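PDB 4TX3: peptide synthetase, module 7 from Actinoplanes teichomyceticus, which is a condensation-family domain from module 7 of a peptide synthetase, probably taking part in the modular assembly of a nonribosomal peptide. Local coordinates for residues T206-R209 with N210-A213; Q197-L200 with I201-Q204. All blocks are in the same frame, centred on the assembly; numbering follows the deposited sequence.

Interaction 1: residues T206-R209 with N210-A213; sequences TFWR and NHLA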
# COMPACT_ATOMS: atom_id res chain seq x y z
N THR B 206 23.24 -14.60 -22.71
CA THR B 206 23.65 -15.99 -22.87
C THR B 206 22.61 -16.93 -22.27
O THR B 206 22.25 -17.94 -22.88
CB THR B 206 25.02 -16.22 -22.23
OG1 THR B 206 26.00 -15.50 -22.99
CG2 THR B 206 25.38 -17.70 -22.18
N PHE B 207 22.12 -16.57 -21.09
CA PHE B 207 21.06 -17.35 -20.46
C PHE B 207 19.83 -17.53 -21.36
O PHE B 207 19.34 -18.64 -21.52
CB PHE B 207 20.60 -16.73 -19.14
CG PHE B 207 19.40 -17.43 -18.58
CD1 PHE B 207 19.54 -18.60 -17.88
CD2 PHE B 207 18.12 -16.94 -18.82
CE1 PHE B 207 18.44 -19.27 -17.40
CE2 PHE B 207 17.01 -17.61 -18.34
CZ PHE B 207 17.17 -18.77 -17.63
N TRP B 208 19.32 -16.45 -21.92
CA TRP B 208 18.07 -16.53 -22.63
C TRP B 208 18.22 -17.20 -23.99
O TRP B 208 17.32 -17.95 -24.41
CB TRP B 208 17.42 -15.14 -22.79
CG TRP B 208 16.83 -14.68 -21.50
CD1 TRP B 208 17.32 -13.71 -20.67
CD2 TRP B 208 15.66 -15.20 -20.85
NE1 TRP B 208 16.53 -13.59 -19.56
CE2 TRP B 208 15.50 -14.49 -19.64
CE3 TRP B 208 14.74 -16.19 -21.18
CZ2 TRP B 208 14.45 -14.73 -18.76
CZ3 TRP B 208 13.69 -16.44 -20.30
CH2 TRP B 208 13.56 -15.72 -19.11
N ARG B 209 19.32 -16.93 -24.69
CA ARG B 209 19.56 -17.57 -25.98
C ARG B 209 19.62 -19.07 -25.76
O ARG B 209 19.14 -19.84 -26.60
CB ARG B 209 20.87 -17.08 -26.62
CG ARG B 209 20.82 -15.67 -27.18
CD ARG B 209 22.22 -15.20 -27.60
NE ARG B 209 22.85 -16.17 -28.49
CZ ARG B 209 22.79 -16.12 -29.82
NH1 ARG B 209 22.15 -15.13 -30.43
NH2 ARG B 209 23.38 -17.06 -30.55
N ASN B 210 20.19 -19.47 -24.62
CA ASN B 210 20.31 -20.88 -24.25
C ASN B 210 18.97 -21.46 -23.79
O ASN B 210 18.54 -22.50 -24.31
CB ASN B 210 21.37 -21.05 -23.15
CG ASN B 210 22.81 -20.90 -23.68
OD1 ASN B 210 23.06 -21.02 -24.88
ND2 ASN B 210 23.76 -20.66 -22.77
N HIS B 211 18.32 -20.80 -22.84
CA HIS B 211 17.02 -21.25 -22.34
C HIS B 211 16.00 -21.37 -23.48
O HIS B 211 15.26 -22.34 -23.54
CB HIS B 211 16.53 -20.30 -21.24
CG HIS B 211 15.22 -20.68 -20.62
ND1 HIS B 211 15.12 -21.67 -19.65
CD2 HIS B 211 13.97 -20.20 -20.79
CE1 HIS B 211 13.85 -21.78 -19.28
NE2 HIS B 211 13.14 -20.89 -19.95
N LEU B 212 15.96 -20.40 -24.39
CA LEU B 212 14.92 -20.34 -25.42
C LEU B 212 15.36 -20.84 -26.79
O LEU B 212 14.64 -20.69 -27.77
CB LEU B 212 14.39 -18.91 -25.56
CG LEU B 212 13.58 -18.36 -24.37
CD1 LEU B 212 13.09 -16.93 -24.64
CD2 LEU B 212 12.41 -19.28 -24.03
N ALA B 213 16.55 -21.44 -26.86
CA ALA B 213 17.06 -22.00 -28.11
C ALA B 213 16.13 -23.03 -28.75
O ALA B 213 15.89 -24.10 -28.18
CB ALA B 213 18.42 -22.62 -27.87

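Interaction 2: residues Q197-L200 with I201-Q204; sequences QDSL and INDQ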
# COMPACT_ATOMS: atom_id res chain seq x y z
N GLN B 197 32.85 -8.04 -22.25
CA GLN B 197 32.51 -9.46 -22.32
C GLN B 197 32.13 -10.07 -20.97
O GLN B 197 31.45 -11.08 -20.92
CB GLN B 197 33.69 -10.25 -22.91
CG GLN B 197 34.51 -9.50 -23.97
CD GLN B 197 35.47 -8.48 -23.35
OE1 GLN B 197 35.82 -8.55 -22.16
NE2 GLN B 197 35.89 -7.50 -24.16
N ASP B 198 32.58 -9.47 -19.87
CA ASP B 198 32.23 -10.01 -18.56
C ASP B 198 31.07 -9.24 -17.90
O ASP B 198 30.84 -9.35 -16.70
CB ASP B 198 33.46 -10.03 -17.64
CG ASP B 198 34.17 -8.69 -17.59
OD1 ASP B 198 33.98 -7.86 -18.52
OD2 ASP B 198 34.94 -8.47 -16.63
N SER B 199 30.36 -8.45 -18.70
CA SER B 199 29.26 -7.65 -18.17
C SER B 199 28.04 -8.47 -17.78
O SER B 199 27.85 -9.61 -18.24
CB SER B 199 28.82 -6.62 -19.19
OG SER B 199 28.10 -7.26 -20.21
N LEU B 200 27.22 -7.86 -16.94
CA LEU B 200 25.94 -8.41 -16.52
C LEU B 200 25.05 -8.78 -17.71
O LEU B 200 24.61 -9.92 -17.85
CB LEU B 200 25.21 -7.41 -15.63
CG LEU B 200 23.84 -7.91 -15.21
CD1 LEU B 200 24.00 -9.21 -14.43
CD2 LEU B 200 23.12 -6.86 -14.37
N ILE B 201 24.81 -7.80 -18.57
CA ILE B 201 23.94 -8.00 -19.72
C ILE B 201 24.37 -9.19 -20.60
O ILE B 201 23.53 -9.93 -21.09
CB ILE B 201 23.86 -6.71 -20.56
CG1 ILE B 201 22.72 -6.80 -21.58
CG2 ILE B 201 25.17 -6.41 -21.21
CD1 ILE B 201 21.35 -6.96 -20.93
N ASN B 202 25.68 -9.41 -20.75
CA ASN B 202 26.17 -10.52 -21.57
C ASN B 202 25.86 -11.87 -20.93
O ASN B 202 25.44 -12.80 -21.62
CB ASN B 202 27.67 -10.40 -21.82
CG ASN B 202 27.98 -9.53 -23.01
OD1 ASN B 202 27.20 -9.45 -23.96
ND2 ASN B 202 29.11 -8.84 -22.97
N ASP B 203 26.05 -11.95 -19.62
CA ASP B 203 25.67 -13.13 -18.87
C ASP B 203 24.18 -13.46 -19.04
O ASP B 203 23.80 -14.64 -19.09
CB ASP B 203 25.99 -12.94 -17.39
CG ASP B 203 25.69 -14.17 -16.57
OD1 ASP B 203 26.15 -15.26 -16.97
OD2 ASP B 203 24.97 -14.06 -15.55
N GLN B 204 23.35 -12.43 -19.15
CA GLN B 204 21.90 -12.66 -19.22
C GLN B 204 21.47 -12.94 -20.66
O GLN B 204 20.54 -13.72 -20.89
CB GLN B 204 21.13 -11.46 -18.62
CG GLN B 204 21.25 -11.37 -17.10
CD GLN B 204 20.44 -10.25 -16.46
OE1 GLN B 204 19.58 -9.64 -17.09
NE2 GLN B 204 20.71 -9.98 -15.19

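Interaction 1: residues T206-R209 with N210-A213
His211 N reaches back to Phe207 O at 2.7 Å, with an N-H...O angle of 169°, a short and nearly straight i to i+4 bond. Two more of the kind flank it: Leu212 N to Trp208 O at 2.8 Å, and Asn210 N to Thr206 O at 3.1 Å. Here the ladder stops. Leu212 is the first residue to leave helical geometry, and Ala213 N makes just a weak bond to Asn210 O, at 3.4 Å. This is therefore the C-terminal turn of helix 200-211, and the carbonyl oxygens of His211 and Ala213 are both taken by NH1 of Arg311, a positive group at the end of the helix where its dipole would favour one.

Along one side of this turn Phe207, Trp208 and His211 gather into an aromatic cluster within the condensation-domain fold. His211 has CG anti to its backbone N (chi1 -178°), as does Phe207, and the two side chains run side by side. Their rings are almost parallel, with planes at 13°, yet slid apart with centroids 5.3 Å from each other, so there is little overlap. What lies over the Phe207 face is His211 CB, a CH-pi contact at 4.2 Å from the ring centroid. Trp208 turns its own face to Phe207, whose CE2 sits over the centre of the indole, while its far corner meets the imidazole obliquely, CZ3 to His211 CD2 at 3.8 Å. Leu212 CD1 touches Trp208 CE3 at 3.9 Å, close beside that corner. The indole is buried against Phe308 and Pro309 of strand 306-313 and Ala334 of helix 320-334, and its NE1 is bonded to His337 O; Phe207 stacks on the His337 ring.

Interaction 2: residues Q197-L200 with I201-Q204
The side-chain amide of Asn202 has Ser199 OG above one face, 3.3 Å from ND2. From that height the hydroxyl is badly placed for the in-plane N-H groups, and no bond forms between the two. Off the ND2 end, and somewhat below the plane on the side away from the hydroxyl, comes Gln197 CA, 3.5 Å from that nitrogen. ND2 is bonded to Glu194 O, with a weak second bond to Glu196 O, so the amide ties the start of the helix to the loop ahead of it. The amide of Gln204 carries Leu200 over one face, above its nitrogen end: Leu200 CG stands 3.8 Å from Gln204 NE2, and Leu200 CD1 comes to 3.5 Å of the same atom more obliquely. Both ends of that amide are engaged beyond the helix, NE2 with Asp339 OD2 and OE1 with Val340 N, which fixes its rotation.

Ser199 is the N-cap of helix 200-211. With chi1 at 74°, OG sits between the backbone N and the carbonyl carbon and turns in over the first turn, where it accepts from Asn202 N at 3.3 Å and 155°. The carbonyl oxygens of Gly193 and Glu196 both lie within bonding range of this buried hydroxyl, which has one proton to share between them. Ser199 O takes Asp203 N at 3.3 Å in a nearly straight bond, as well as a weak one from Asn202 N, and Gln204 N follows to Leu200 O at 3.1 Å. Packing beside the cap is close: Ile201 CG2 lies 3.2 Å from Ser199 OG, and the buried Ile201 side chain also touches Leu190 and Leu191 of helix 180-191, and Val340.

How the interactions relate
The two interactions mark the opposite ends of one short helix, 200-211: interaction 2 caps its start, interaction 1 ends it, and their centres are about 13 Å apart. A single residue separates them along the chain, and Thr206 OG1 of interaction 1 bonds back to Asn202 O of interaction 2, one turn earlier. A second link runs outside the helix through His337, which touches side chains from each. Both contacts lie toward the periphery, centred about 24 and 27 Å from the middle of the chain, and no other protein chain touches either. No ligand or known catalytic residue is among the residues named here, so the pair is best read as the two ends of a peripheral helix.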